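PDB 3IAL: prolyl-tRNA synthetase from Giardia lamblia ATCC 50803, which probably catalyses the ATP-dependent attachment of L-proline to tRNA(Pro), and is seen here holding the prolyl-adenylate intermediate. Local coordinates for residues B[178-183]-B[265-270]; B[209-214]-B[485-490]; B[299-304]-B[336-341]; B[396-401]-B[414-419]; B[457-462]-B[513-518]. One frame throughout, in Å; residues are numbered along the deposited sequence.

Contacts 2 and 5 are largely buried and share the sheet of the C-terminal region: strands 485-489 and 510-515 are neighbours, and Arg487 N and Gly488 O both meet the backbone of Tyr513. Contact 2 ties that region to the catalytic core, in which contact 1, partly buried, sets helix 180-201 against strand 263-274. Contacts 3 and 4, only partly buried, lie in the anticodon-binding region across the chain's centre, about 42 Å and 47 Å from contact 2 between centres; Leu338 and Ile417 pack between them. Paired strands supply backbone bonds in contacts 2, 3 and 5, contact 1 relies on ring packing, and contact 4 on one asparagine.

Contact 1: residues B[178-183]-B[265-270]; sequences ATAEDA and HPYLTC
Ala183, in the first turn of helix 180-201, and Tyr267, at the start of the strand part of 265-270, have CA atoms 6.2 Å apart, and no hydrogen bond links the two backbones. The tyrosine ring carries the contact. Its CG stands anti to the carbonyl carbon (chi1 -87°), which lays one ring face against the helix start. Ala180 CA sits above the centre of that face, 3.6 Å from the ring centroid, in a CH-pi contact only 5° off the normal, while Ala180 CB reaches the phenol end and comes 3.5 Å from Tyr267 CZ. At the other end of the side chain, Ala183 CB meets Tyr267 CB at 3.7 Å. Alanine suits both places because a methyl lets the flat ring approach the helix backbone closely. Further along the strand, Thr269 turns its methyl to the helix, CG2 lying 3.8 Å from Ala183 CB, and sends OG1 to His177 and Tyr190. The helix start is fixed by Thr179 at the N-cap: Asp182 N donates to Thr179 OG1 (3.2 Å), and Thr179 N gives a weak bond back to Asp182 OD2. This capping box opens a helix that packs on the antiparallel sheet of the class II synthetase core, whose strand 263-274 leads on to Cys270 in the prolyl-adenylate pocket.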
# COMPACT_ATOMS: atom_id res chain seq x y z
N ALA B 178 -9.52 -7.35 -26.13
CA ALA B 178 -9.86 -7.22 -27.54
C ALA B 178 -11.07 -8.09 -27.91
O ALA B 178 -11.93 -7.66 -28.69
CB ALA B 178 -8.67 -7.57 -28.41
N THR B 179 -11.13 -9.30 -27.36
CA THR B 179 -12.15 -10.28 -27.75
C THR B 179 -12.80 -10.96 -26.55
O THR B 179 -12.28 -10.96 -25.43
CB THR B 179 -11.55 -11.42 -28.58
OG1 THR B 179 -10.65 -12.17 -27.75
CG2 THR B 179 -10.82 -10.91 -29.85
N ALA B 180 -13.93 -11.61 -26.83
CA ALA B 180 -14.67 -12.40 -25.86
C ALA B 180 -13.78 -13.48 -25.25
O ALA B 180 -13.79 -13.67 -24.04
CB ALA B 180 -15.90 -13.03 -26.53
N GLU B 181 -13.00 -14.14 -26.09
CA GLU B 181 -12.11 -15.22 -25.65
C GLU B 181 -11.07 -14.73 -24.65
O GLU B 181 -10.77 -15.43 -23.68
CB GLU B 181 -11.43 -15.89 -26.85
CG GLU B 181 -12.38 -16.56 -27.84
CD GLU B 181 -12.76 -15.67 -29.03
OE1 GLU B 181 -13.22 -14.53 -28.81
OE2 GLU B 181 -12.59 -16.12 -30.18
N ASP B 182 -10.48 -13.56 -24.88
CA ASP B 182 -9.52 -12.98 -23.93
C ASP B 182 -10.18 -12.69 -22.59
O ASP B 182 -9.57 -12.85 -21.55
CB ASP B 182 -8.94 -11.67 -24.45
CG ASP B 182 -8.16 -11.81 -25.75
OD1 ASP B 182 -7.56 -12.87 -26.01
OD2 ASP B 182 -8.16 -10.82 -26.51
N ALA B 183 -11.43 -12.21 -22.63
CA ALA B 183 -12.19 -11.90 -21.43
C ALA B 183 -12.39 -13.16 -20.59
O ALA B 183 -12.09 -13.16 -19.40
CB ALA B 183 -13.54 -11.28 -21.79
N HIS B 265 -16.10 -2.51 -29.80
CA HIS B 265 -16.25 -2.39 -28.36
C HIS B 265 -15.47 -3.52 -27.71
O HIS B 265 -15.78 -4.69 -27.94
CB HIS B 265 -17.72 -2.49 -27.94
CG HIS B 265 -18.49 -1.23 -28.14
ND1 HIS B 265 -18.06 -0.01 -27.65
CD2 HIS B 265 -19.68 -0.99 -28.75
CE1 HIS B 265 -18.94 0.92 -27.97
NE2 HIS B 265 -19.93 0.35 -28.63
N PRO B 266 -14.46 -3.18 -26.89
CA PRO B 266 -13.73 -4.23 -26.20
C PRO B 266 -14.56 -4.82 -25.06
O PRO B 266 -15.54 -4.23 -24.62
CB PRO B 266 -12.50 -3.50 -25.65
CG PRO B 266 -12.97 -2.10 -25.42
CD PRO B 266 -14.09 -1.84 -26.40
N TYR B 267 -14.15 -6.00 -24.61
CA TYR B 267 -14.77 -6.66 -23.47
C TYR B 267 -14.13 -6.15 -22.19
O TYR B 267 -12.95 -5.81 -22.18
CB TYR B 267 -14.58 -8.17 -23.58
CG TYR B 267 -15.66 -8.85 -24.39
CD1 TYR B 267 -15.78 -8.62 -25.75
CD2 TYR B 267 -16.55 -9.73 -23.79
CE1 TYR B 267 -16.78 -9.25 -26.50
CE2 TYR B 267 -17.54 -10.36 -24.52
CZ TYR B 267 -17.65 -10.12 -25.88
OH TYR B 267 -18.65 -10.75 -26.59
N LEU B 268 -14.91 -6.09 -21.11
CA LEU B 268 -14.40 -5.72 -19.79
C LEU B 268 -14.55 -6.85 -18.76
O LEU B 268 -15.57 -7.55 -18.73
CB LEU B 268 -15.09 -4.45 -19.28
CG LEU B 268 -14.83 -3.16 -20.06
CD1 LEU B 268 -15.77 -2.06 -19.57
CD2 LEU B 268 -13.37 -2.70 -20.00
N THR B 269 -13.54 -7.02 -17.92
CA THR B 269 -13.62 -7.92 -16.77
C THR B 269 -13.14 -7.21 -15.50
O THR B 269 -12.43 -6.19 -15.57
CB THR B 269 -12.82 -9.22 -16.99
OG1 THR B 269 -11.41 -8.95 -17.03
CG2 THR B 269 -13.24 -9.91 -18.30
N CYS B 270 -13.55 -7.72 -14.34
CA CYS B 270 -13.02 -7.23 -13.07
C CYS B 270 -13.05 -8.27 -11.98
O CYS B 270 -13.75 -9.27 -12.07
CB CYS B 270 -13.76 -5.97 -12.60
SG CYS B 270 -15.52 -6.13 -12.39

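Contact 2: residues B[209-214]-B[485-490]; sequences LRRVCW and EIRGHN
The Arg211 and Arg487 guanidinium groups lie side by side, planes 60° apart, with Arg211 CZ 3.7 Å above one face of Arg487. Glu485 CG lies at the edge of the Arg487 group, whose NH1 meets Glu485 OE2 from above the carboxylate plane in a 2.6 Å salt bridge. Asp227 forms salt bridges with both arginines, probably offsetting their like charge, and Gln237 accepts from Arg211 NH2. Val212 CB lies over one face of the Trp214 ring, and Ile486 CB approaches its edge. Bent at chi2 and chi3, Arg211 brings NH1 above the Arg487 carbonyl plane, 3.0 Å from O; Val212 N bonds that oxygen from the opposite face. Strands 207-211 and 485-489 join catalytic core to C-terminal region, Arg210 and His489 forming an antiparallel hydrogen-bonded pair. Arg487 and Gly488 make a classic beta bulge opposite Tyr513. Glycine suits its place: phi 156° is hardly accessible to other residues, and Arg210 O lies 3.2 Å from Gly488 CA. A water bridges Arg210 O and His489 ND1.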
# COMPACT_ATOMS: atom_id res chain seq x y z
N LEU B 209 -18.44 -20.73 -7.52
CA LEU B 209 -19.75 -20.79 -8.16
C LEU B 209 -19.93 -19.74 -9.23
O LEU B 209 -19.38 -18.65 -9.15
CB LEU B 209 -20.86 -20.59 -7.13
CG LEU B 209 -20.95 -21.58 -5.98
CD1 LEU B 209 -21.92 -21.04 -4.94
CD2 LEU B 209 -21.35 -22.97 -6.47
N ARG B 210 -20.74 -20.08 -10.23
CA ARG B 210 -21.38 -19.10 -11.07
C ARG B 210 -22.59 -18.58 -10.28
O ARG B 210 -23.55 -19.33 -10.04
CB ARG B 210 -21.82 -19.72 -12.40
CG ARG B 210 -22.55 -18.76 -13.35
CD ARG B 210 -21.61 -17.75 -13.98
NE ARG B 210 -20.69 -18.35 -14.94
CZ ARG B 210 -20.98 -18.65 -16.21
NH1 ARG B 210 -22.19 -18.41 -16.72
NH2 ARG B 210 -20.05 -19.21 -16.98
N ARG B 211 -22.54 -17.32 -9.86
CA ARG B 211 -23.64 -16.72 -9.10
C ARG B 211 -24.93 -16.78 -9.92
O ARG B 211 -24.90 -16.57 -11.13
CB ARG B 211 -23.29 -15.28 -8.70
CG ARG B 211 -24.39 -14.51 -7.96
CD ARG B 211 -24.59 -15.02 -6.54
NE ARG B 211 -23.51 -14.66 -5.62
CZ ARG B 211 -23.02 -15.47 -4.67
NH1 ARG B 211 -23.45 -16.72 -4.53
NH2 ARG B 211 -22.06 -15.04 -3.85
N VAL B 212 -26.04 -17.10 -9.27
CA VAL B 212 -27.35 -17.11 -9.95
C VAL B 212 -27.58 -15.82 -10.74
O VAL B 212 -27.23 -14.73 -10.29
CB VAL B 212 -28.51 -17.32 -8.96
CG1 VAL B 212 -28.47 -18.74 -8.39
CG2 VAL B 212 -28.49 -16.26 -7.86
N CYS B 213 -28.16 -15.96 -11.93
CA CYS B 213 -28.20 -14.86 -12.89
C CYS B 213 -29.07 -13.68 -12.44
O CYS B 213 -28.81 -12.54 -12.83
CB CYS B 213 -28.63 -15.37 -14.27
SG CYS B 213 -30.27 -16.07 -14.34
N TRP B 214 -30.05 -13.92 -11.58
CA TRP B 214 -30.88 -12.83 -11.02
C TRP B 214 -30.20 -12.06 -9.87
O TRP B 214 -30.78 -11.12 -9.34
CB TRP B 214 -32.25 -13.36 -10.55
CG TRP B 214 -32.16 -14.42 -9.48
CD1 TRP B 214 -32.06 -14.22 -8.13
CD2 TRP B 214 -32.13 -15.84 -9.68
NE1 TRP B 214 -31.99 -15.43 -7.48
CE2 TRP B 214 -32.03 -16.44 -8.41
CE3 TRP B 214 -32.20 -16.66 -10.81
CZ2 TRP B 214 -31.98 -17.83 -8.23
CZ3 TRP B 214 -32.15 -18.05 -10.63
CH2 TRP B 214 -32.04 -18.61 -9.35
N GLU B 485 -30.49 -18.98 0.64
CA GLU B 485 -30.66 -18.56 -0.74
C GLU B 485 -29.88 -19.43 -1.69
O GLU B 485 -28.84 -19.99 -1.34
CB GLU B 485 -30.27 -17.10 -0.91
CG GLU B 485 -28.81 -16.80 -0.65
CD GLU B 485 -28.57 -15.30 -0.59
OE1 GLU B 485 -29.29 -14.62 0.17
OE2 GLU B 485 -27.66 -14.82 -1.30
N ILE B 486 -30.38 -19.55 -2.91
CA ILE B 486 -29.66 -20.24 -3.95
C ILE B 486 -28.50 -19.34 -4.37
O ILE B 486 -28.71 -18.23 -4.84
CB ILE B 486 -30.55 -20.59 -5.14
CG1 ILE B 486 -31.69 -21.51 -4.70
CG2 ILE B 486 -29.73 -21.25 -6.23
CD1 ILE B 486 -32.68 -21.84 -5.81
N ARG B 487 -27.28 -19.84 -4.18
CA ARG B 487 -26.07 -19.08 -4.42
C ARG B 487 -25.59 -19.22 -5.85
O ARG B 487 -25.14 -18.25 -6.45
CB ARG B 487 -24.96 -19.56 -3.48
CG ARG B 487 -25.32 -19.37 -2.02
CD ARG B 487 -25.50 -17.90 -1.65
NE ARG B 487 -24.23 -17.24 -1.41
CZ ARG B 487 -24.10 -16.01 -0.93
NH1 ARG B 487 -25.16 -15.27 -0.67
NH2 ARG B 487 -22.88 -15.50 -0.71
N GLY B 488 -25.66 -20.44 -6.37
CA GLY B 488 -25.31 -20.70 -7.77
C GLY B 488 -24.89 -22.14 -8.01
O GLY B 488 -25.09 -23.02 -7.17
N HIS B 489 -24.32 -22.36 -9.19
CA HIS B 489 -23.82 -23.67 -9.57
C HIS B 489 -22.39 -23.54 -10.09
O HIS B 489 -21.95 -22.46 -10.46
CB HIS B 489 -24.73 -24.29 -10.63
CG HIS B 489 -24.55 -23.73 -12.00
ND1 HIS B 489 -25.02 -22.49 -12.36
CD2 HIS B 489 -23.94 -24.24 -13.10
CE1 HIS B 489 -24.71 -22.26 -13.63
NE2 HIS B 489 -24.05 -23.30 -14.09
N ASN B 490 -21.68 -24.66 -10.12
CA ASN B 490 -20.35 -24.73 -10.72
C ASN B 490 -20.49 -25.33 -12.10
O ASN B 490 -20.83 -26.51 -12.22
CB ASN B 490 -19.45 -25.60 -9.85
CG ASN B 490 -17.98 -25.48 -10.23
OD1 ASN B 490 -17.63 -25.26 -11.39
ND2 ASN B 490 -17.11 -25.63 -9.24
O HOH W 1 -26.00 -20.17 -11.26

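Contact 3: residues B[299-304]-B[336-341]; sequences PIHVVI and LGLRVS
In the anticodon-binding domain, the beta-alpha-beta unit of strand 302-307, helix 315-334 and strand 340-342 brings Val302 beside Val340 and Val303 beside Ser341 as parallel neighbours. Ser341 N donates to Val302 O (3.0 Å) and Ile304 N to Ser341 O (2.8 Å), both almost straight. Where the strands begin, Arg339 O accepts from Val302 N and, weakly, from His301 N. Another acceptor is a side chain: His301 ND1 takes the N-H of Arg339 N at 3.1 Å with an angle of 173°. Its ring also lies against the arginine, CE1 standing 3.2 Å above one face of the guanidinium, the planes 37° apart. A bend at chi3 (-71°) brings the Arg339 group over the ring, and NH2 goes on to Ala298 O. Beta-branched valine and isoleucine suit the strands, Ile304 CD1 packing on Val340 CG1 (3.7 Å); just before, Ile300 CD1 meets Ser341 CB. Helix 315-334 covers Ile304 and Val340, strand 364-369 flanks 302-307, and Phe56 of helix 52-71 touches Pro299 and Arg339.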
# COMPACT_ATOMS: atom_id res chain seq x y z
N PRO B 299 2.32 -11.33 12.04
CA PRO B 299 3.31 -10.26 12.23
C PRO B 299 4.62 -10.77 12.85
O PRO B 299 5.69 -10.22 12.56
CB PRO B 299 2.60 -9.27 13.15
CG PRO B 299 1.16 -9.48 12.87
CD PRO B 299 1.04 -10.97 12.69
N ILE B 300 4.53 -11.81 13.67
CA ILE B 300 5.69 -12.51 14.22
C ILE B 300 5.53 -14.00 13.92
O ILE B 300 4.62 -14.63 14.44
CB ILE B 300 5.77 -12.30 15.75
CG1 ILE B 300 6.19 -10.86 16.07
CG2 ILE B 300 6.75 -13.29 16.40
CD1 ILE B 300 5.83 -10.43 17.48
N HIS B 301 6.39 -14.55 13.07
CA HIS B 301 6.36 -15.99 12.80
C HIS B 301 6.74 -16.80 14.04
O HIS B 301 6.19 -17.88 14.27
CB HIS B 301 7.36 -16.36 11.71
CG HIS B 301 6.99 -15.90 10.33
ND1 HIS B 301 7.82 -15.10 9.57
CD2 HIS B 301 5.90 -16.15 9.57
CE1 HIS B 301 7.25 -14.87 8.40
NE2 HIS B 301 6.09 -15.49 8.38
N VAL B 302 7.69 -16.29 14.80
CA VAL B 302 8.33 -17.04 15.88
C VAL B 302 8.61 -16.14 17.08
O VAL B 302 9.20 -15.07 16.94
CB VAL B 302 9.68 -17.63 15.43
CG1 VAL B 302 10.37 -18.34 16.60
CG2 VAL B 302 9.49 -18.58 14.25
N VAL B 303 8.17 -16.56 18.26
CA VAL B 303 8.55 -15.85 19.48
C VAL B 303 9.53 -16.73 20.26
O VAL B 303 9.24 -17.89 20.55
CB VAL B 303 7.34 -15.46 20.34
CG1 VAL B 303 6.48 -16.69 20.70
CG2 VAL B 303 7.80 -14.71 21.59
N ILE B 304 10.70 -16.18 20.57
CA ILE B 304 11.71 -16.92 21.32
C ILE B 304 11.64 -16.44 22.75
O ILE B 304 11.74 -15.24 23.01
CB ILE B 304 13.13 -16.71 20.75
CG1 ILE B 304 13.15 -16.94 19.24
CG2 ILE B 304 14.10 -17.66 21.41
CD1 ILE B 304 14.54 -16.81 18.62
N LEU B 336 16.75 -16.77 6.77
CA LEU B 336 15.45 -17.30 6.35
C LEU B 336 14.40 -16.22 6.07
O LEU B 336 13.37 -16.51 5.48
CB LEU B 336 14.91 -18.27 7.41
CG LEU B 336 15.83 -19.43 7.79
CD1 LEU B 336 15.27 -20.21 8.99
CD2 LEU B 336 16.05 -20.35 6.60
N GLY B 337 14.65 -14.98 6.51
CA GLY B 337 13.70 -13.89 6.32
C GLY B 337 12.47 -13.94 7.21
O GLY B 337 11.46 -13.31 6.91
N LEU B 338 12.56 -14.68 8.32
CA LEU B 338 11.44 -14.82 9.25
C LEU B 338 11.32 -13.61 10.16
O LEU B 338 12.32 -12.94 10.45
CB LEU B 338 11.61 -16.07 10.11
CG LEU B 338 11.64 -17.41 9.38
CD1 LEU B 338 11.69 -18.56 10.39
CD2 LEU B 338 10.43 -17.56 8.45
N ARG B 339 10.10 -13.31 10.58
CA ARG B 339 9.84 -12.27 11.55
C ARG B 339 9.91 -12.94 12.91
O ARG B 339 9.17 -13.87 13.20
CB ARG B 339 8.49 -11.61 11.30
CG ARG B 339 8.41 -10.91 9.93
CD ARG B 339 7.05 -10.29 9.64
NE ARG B 339 6.00 -11.27 9.39
CZ ARG B 339 5.74 -11.86 8.22
NH1 ARG B 339 6.46 -11.58 7.14
NH2 ARG B 339 4.74 -12.73 8.12
N VAL B 340 10.84 -12.47 13.74
CA VAL B 340 11.14 -13.08 15.02
C VAL B 340 11.06 -12.04 16.13
O VAL B 340 11.49 -10.91 15.95
CB VAL B 340 12.56 -13.68 15.00
CG1 VAL B 340 12.90 -14.34 16.33
CG2 VAL B 340 12.69 -14.67 13.84
N SER B 341 10.48 -12.43 17.25
CA SER B 341 10.46 -11.59 18.45
C SER B 341 11.10 -12.32 19.63
O SER B 341 11.04 -13.56 19.72
CB SER B 341 9.03 -11.19 18.79
OG SER B 341 9.03 -10.19 19.80

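Contact 4: residues B[396-401]-B[414-419]; sequences TEVMKV and KNVIKD
Asn415 ND2 spends both its hydrogens on carbonyls at and just beyond the end of helix 395-399, giving one to Lys400 O at 2.7 Å and the other to Val398 O at 3.0 Å. Both oxygens lie near the amide plane, yet the nitrogen stands above each carbonyl plane, 49° out of it for Val398. CG anti to the backbone N (chi1 171°) carries the amide across to these carbonyls. OD1 meanwhile caps the next helix, taking weak bonds from Ile417 N and Lys418 N. Asparagine is well suited to this N-cap because its amide serves as acceptor for one helix start and donor to the carbonyls where the preceding helix runs out. Around it the packing is aliphatic: Val416 CG1 lies 3.7 Å from Val398 CA and 4.0 Å from Val398 CG2, and Ile417 CG1 meets Val398 CG1 at 4.0 Å. Strands 402-405 and 411-414 connect the two helices, Ile393 of strand 391-394 touches Val398 and Val416, and helix 315-334 meets Val401 and Ile417.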
# COMPACT_ATOMS: atom_id res chain seq x y z
N THR B 396 21.89 -26.70 17.37
CA THR B 396 22.68 -26.81 16.15
C THR B 396 21.81 -27.03 14.91
O THR B 396 22.00 -26.37 13.89
CB THR B 396 23.71 -27.96 16.25
OG1 THR B 396 23.02 -29.19 16.51
CG2 THR B 396 24.73 -27.69 17.36
N GLU B 397 20.83 -27.93 15.02
CA GLU B 397 19.88 -28.18 13.93
C GLU B 397 19.08 -26.92 13.59
O GLU B 397 18.94 -26.56 12.43
CB GLU B 397 18.94 -29.34 14.30
CG GLU B 397 18.13 -29.89 13.13
CD GLU B 397 17.33 -31.13 13.50
OE1 GLU B 397 17.76 -31.89 14.39
OE2 GLU B 397 16.26 -31.35 12.88
N VAL B 398 18.58 -26.24 14.62
CA VAL B 398 17.85 -24.98 14.45
C VAL B 398 18.68 -23.91 13.73
O VAL B 398 18.14 -23.12 12.95
CB VAL B 398 17.32 -24.45 15.81
CG1 VAL B 398 16.84 -23.02 15.69
CG2 VAL B 398 16.21 -25.35 16.34
N MET B 399 20.00 -23.89 13.97
CA MET B 399 20.91 -22.95 13.30
C MET B 399 21.31 -23.45 11.90
O MET B 399 21.82 -22.67 11.09
CB MET B 399 22.18 -22.73 14.13
CG MET B 399 21.95 -22.30 15.60
SD MET B 399 21.74 -20.53 15.87
CE MET B 399 23.38 -19.92 15.52
N LYS B 400 21.07 -24.73 11.62
CA LYS B 400 21.46 -25.35 10.36
C LYS B 400 20.60 -24.84 9.20
O LYS B 400 19.38 -24.97 9.22
CB LYS B 400 21.34 -26.87 10.46
CG LYS B 400 21.67 -27.65 9.20
CD LYS B 400 21.62 -29.14 9.53
CE LYS B 400 21.67 -30.03 8.31
NZ LYS B 400 21.74 -31.48 8.71
N VAL B 401 21.27 -24.25 8.21
CA VAL B 401 20.63 -23.71 7.02
C VAL B 401 21.38 -24.25 5.80
O VAL B 401 22.60 -24.11 5.71
CB VAL B 401 20.68 -22.16 7.01
CG1 VAL B 401 20.07 -21.60 5.73
CG2 VAL B 401 19.97 -21.59 8.24
N LYS B 414 16.60 -24.12 3.07
CA LYS B 414 16.01 -25.19 3.88
C LYS B 414 16.49 -25.14 5.33
O LYS B 414 17.67 -24.92 5.60
CB LYS B 414 16.35 -26.56 3.28
CG LYS B 414 15.67 -26.85 1.95
CD LYS B 414 16.10 -28.20 1.40
CE LYS B 414 15.54 -28.44 0.01
NZ LYS B 414 16.24 -29.56 -0.67
N ASN B 415 15.56 -25.36 6.26
CA ASN B 415 15.81 -25.21 7.68
C ASN B 415 14.68 -25.85 8.48
O ASN B 415 13.53 -25.86 8.04
CB ASN B 415 15.94 -23.73 8.02
CG ASN B 415 15.99 -23.46 9.52
OD1 ASN B 415 14.98 -23.11 10.12
ND2 ASN B 415 17.16 -23.63 10.11
N VAL B 416 15.00 -26.36 9.66
CA VAL B 416 14.02 -27.06 10.48
C VAL B 416 12.86 -26.15 10.90
O VAL B 416 11.72 -26.57 10.88
CB VAL B 416 14.68 -27.74 11.72
CG1 VAL B 416 15.10 -26.72 12.76
CG2 VAL B 416 13.75 -28.79 12.33
N ILE B 417 13.14 -24.89 11.26
CA ILE B 417 12.07 -23.97 11.65
C ILE B 417 11.16 -23.66 10.46
O ILE B 417 9.94 -23.66 10.59
CB ILE B 417 12.62 -22.64 12.27
CG1 ILE B 417 13.54 -22.92 13.46
CG2 ILE B 417 11.48 -21.75 12.70
CD1 ILE B 417 12.97 -23.91 14.47
N LYS B 418 11.76 -23.44 9.29
CA LYS B 418 10.99 -23.37 8.05
C LYS B 418 10.15 -24.64 7.86
O LYS B 418 8.94 -24.55 7.66
CB LYS B 418 11.91 -23.13 6.84
CG LYS B 418 11.23 -23.33 5.50
CD LYS B 418 12.01 -22.68 4.35
CE LYS B 418 11.32 -22.94 3.01
NZ LYS B 418 11.37 -24.39 2.62
N ASP B 419 10.78 -25.82 7.94
CA ASP B 419 10.04 -27.10 7.84
C ASP B 419 8.84 -27.14 8.79
O ASP B 419 7.76 -27.61 8.41
CB ASP B 419 10.93 -28.31 8.13
CG ASP B 419 12.03 -28.50 7.11
OD1 ASP B 419 11.80 -28.30 5.90
OD2 ASP B 419 13.15 -28.88 7.51

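Contact 5: residues B[457-462]-B[513-518]; sequences GGLARF and YCAKSY
Ala460 and Cys514 form the tightly packed part of this antiparallel pairing, a hydrogen-bonded pair with Ala460 N to Cys514 O at 2.8 Å and Cys514 N to Ala460 O at 2.9 Å. On their side of the sheet Phe462 presents its ring edge, CE2 lying 3.7 Å from Cys514 CB; the small alanine and cysteine fit beneath Ile449 of helix 446-455. Beside them, Arg461 and Tyr513 are a non-hydrogen-bonded pair, their side chains running alongside each other in the same direction. Extended from CG to NE, with CG anti to the backbone N (chi1 -174°), the arginine passes over one face of the ring; CG makes a CH-pi contact 4.0 Å from its centroid, and NE gives a weak bond to Tyr513 OH. Leu459 CD2 meets Ala515 CB at 3.8 Å. Beyond this the strands part. Direct bonding gives way to a water, which donates to Gly458 O and accepts from Lys516 N, and Gly458 has the positive phi that glycine adopts readily. Glu493 forms a salt bridge with Arg461 NH2 and a hydrogen bond with Tyr513 OH, and Asn442 takes Arg461 NH1. The polar ends of Arg461 and Tyr513 therefore share Glu493 while their apolar parts pack together.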
# COMPACT_ATOMS: atom_id res chain seq x y z
N GLY B 457 -26.13 -26.39 8.77
CA GLY B 457 -25.56 -25.21 8.13
C GLY B 457 -24.66 -25.59 6.97
O GLY B 457 -24.70 -26.72 6.49
N GLY B 458 -23.86 -24.64 6.52
CA GLY B 458 -23.00 -24.83 5.36
C GLY B 458 -23.79 -24.78 4.06
O GLY B 458 -24.84 -24.15 3.98
N LEU B 459 -23.26 -25.47 3.05
CA LEU B 459 -23.86 -25.47 1.72
C LEU B 459 -24.72 -26.72 1.53
O LEU B 459 -24.30 -27.82 1.90
CB LEU B 459 -22.76 -25.40 0.66
CG LEU B 459 -21.98 -24.08 0.62
CD1 LEU B 459 -20.52 -24.27 0.17
CD2 LEU B 459 -22.70 -23.05 -0.26
N ALA B 460 -25.91 -26.53 0.98
CA ALA B 460 -26.79 -27.64 0.58
C ALA B 460 -26.73 -27.76 -0.93
O ALA B 460 -27.11 -26.83 -1.65
CB ALA B 460 -28.22 -27.39 1.04
N ARG B 461 -26.25 -28.90 -1.41
CA ARG B 461 -26.03 -29.15 -2.82
C ARG B 461 -27.14 -30.05 -3.34
O ARG B 461 -27.48 -31.04 -2.72
CB ARG B 461 -24.67 -29.82 -3.01
CG ARG B 461 -24.23 -30.02 -4.44
CD ARG B 461 -22.86 -30.64 -4.45
NE ARG B 461 -22.38 -30.98 -5.79
CZ ARG B 461 -22.58 -32.15 -6.41
NH1 ARG B 461 -23.27 -33.12 -5.82
NH2 ARG B 461 -22.08 -32.34 -7.62
N PHE B 462 -27.73 -29.68 -4.47
CA PHE B 462 -28.89 -30.41 -4.98
C PHE B 462 -29.02 -30.26 -6.49
O PHE B 462 -28.79 -29.18 -7.04
CB PHE B 462 -30.17 -29.94 -4.29
CG PHE B 462 -30.50 -28.47 -4.49
CD1 PHE B 462 -31.40 -28.07 -5.47
CD2 PHE B 462 -29.95 -27.51 -3.66
CE1 PHE B 462 -31.72 -26.72 -5.64
CE2 PHE B 462 -30.27 -26.16 -3.82
CZ PHE B 462 -31.15 -25.77 -4.81
N TYR B 513 -26.24 -24.79 -5.32
CA TYR B 513 -25.81 -24.70 -3.94
C TYR B 513 -26.61 -23.62 -3.23
O TYR B 513 -26.67 -22.47 -3.68
CB TYR B 513 -24.33 -24.35 -3.84
CG TYR B 513 -23.39 -25.43 -4.30
CD1 TYR B 513 -22.70 -26.21 -3.39
CD2 TYR B 513 -23.16 -25.65 -5.66
CE1 TYR B 513 -21.82 -27.19 -3.80
CE2 TYR B 513 -22.28 -26.63 -6.08
CZ TYR B 513 -21.61 -27.39 -5.15
OH TYR B 513 -20.74 -28.37 -5.57
N CYS B 514 -27.19 -24.00 -2.09
CA CYS B 514 -28.02 -23.12 -1.30
C CYS B 514 -27.33 -22.93 0.05
O CYS B 514 -26.71 -23.86 0.56
CB CYS B 514 -29.41 -23.75 -1.13
SG CYS B 514 -30.35 -23.20 0.26
N ALA B 515 -27.48 -21.73 0.62
CA ALA B 515 -26.89 -21.42 1.93
C ALA B 515 -27.43 -20.12 2.53
O ALA B 515 -27.92 -19.25 1.81
CB ALA B 515 -25.37 -21.32 1.82
N LYS B 516 -27.32 -20.03 3.85
CA LYS B 516 -27.49 -18.77 4.56
C LYS B 516 -26.25 -17.93 4.33
O LYS B 516 -25.13 -18.43 4.45
CB LYS B 516 -27.62 -18.99 6.07
CG LYS B 516 -28.99 -19.35 6.56
CD LYS B 516 -29.11 -18.98 8.03
CE LYS B 516 -30.46 -19.31 8.61
NZ LYS B 516 -30.75 -18.45 9.80
N SER B 517 -26.45 -16.66 4.02
CA SER B 517 -25.36 -15.77 3.67
C SER B 517 -25.19 -14.71 4.74
O SER B 517 -26.13 -14.41 5.47
CB SER B 517 -25.70 -15.08 2.34
OG SER B 517 -24.66 -14.22 1.93
N TYR B 518 -23.96 -14.18 4.84
CA TYR B 518 -23.68 -12.95 5.58
C TYR B 518 -24.13 -11.77 4.74
O TYR B 518 -24.10 -11.85 3.51
CB TYR B 518 -22.18 -12.79 5.87
CG TYR B 518 -21.73 -13.40 7.16
CD1 TYR B 518 -21.22 -14.68 7.20
CD2 TYR B 518 -21.83 -12.69 8.35
CE1 TYR B 518 -20.81 -15.26 8.40
CE2 TYR B 518 -21.42 -13.25 9.55
CZ TYR B 518 -20.91 -14.54 9.56
OH TYR B 518 -20.50 -15.12 10.74
OXT TYR B 518 -24.52 -10.72 5.27
O HOH W 2 -25.85 -22.13 5.39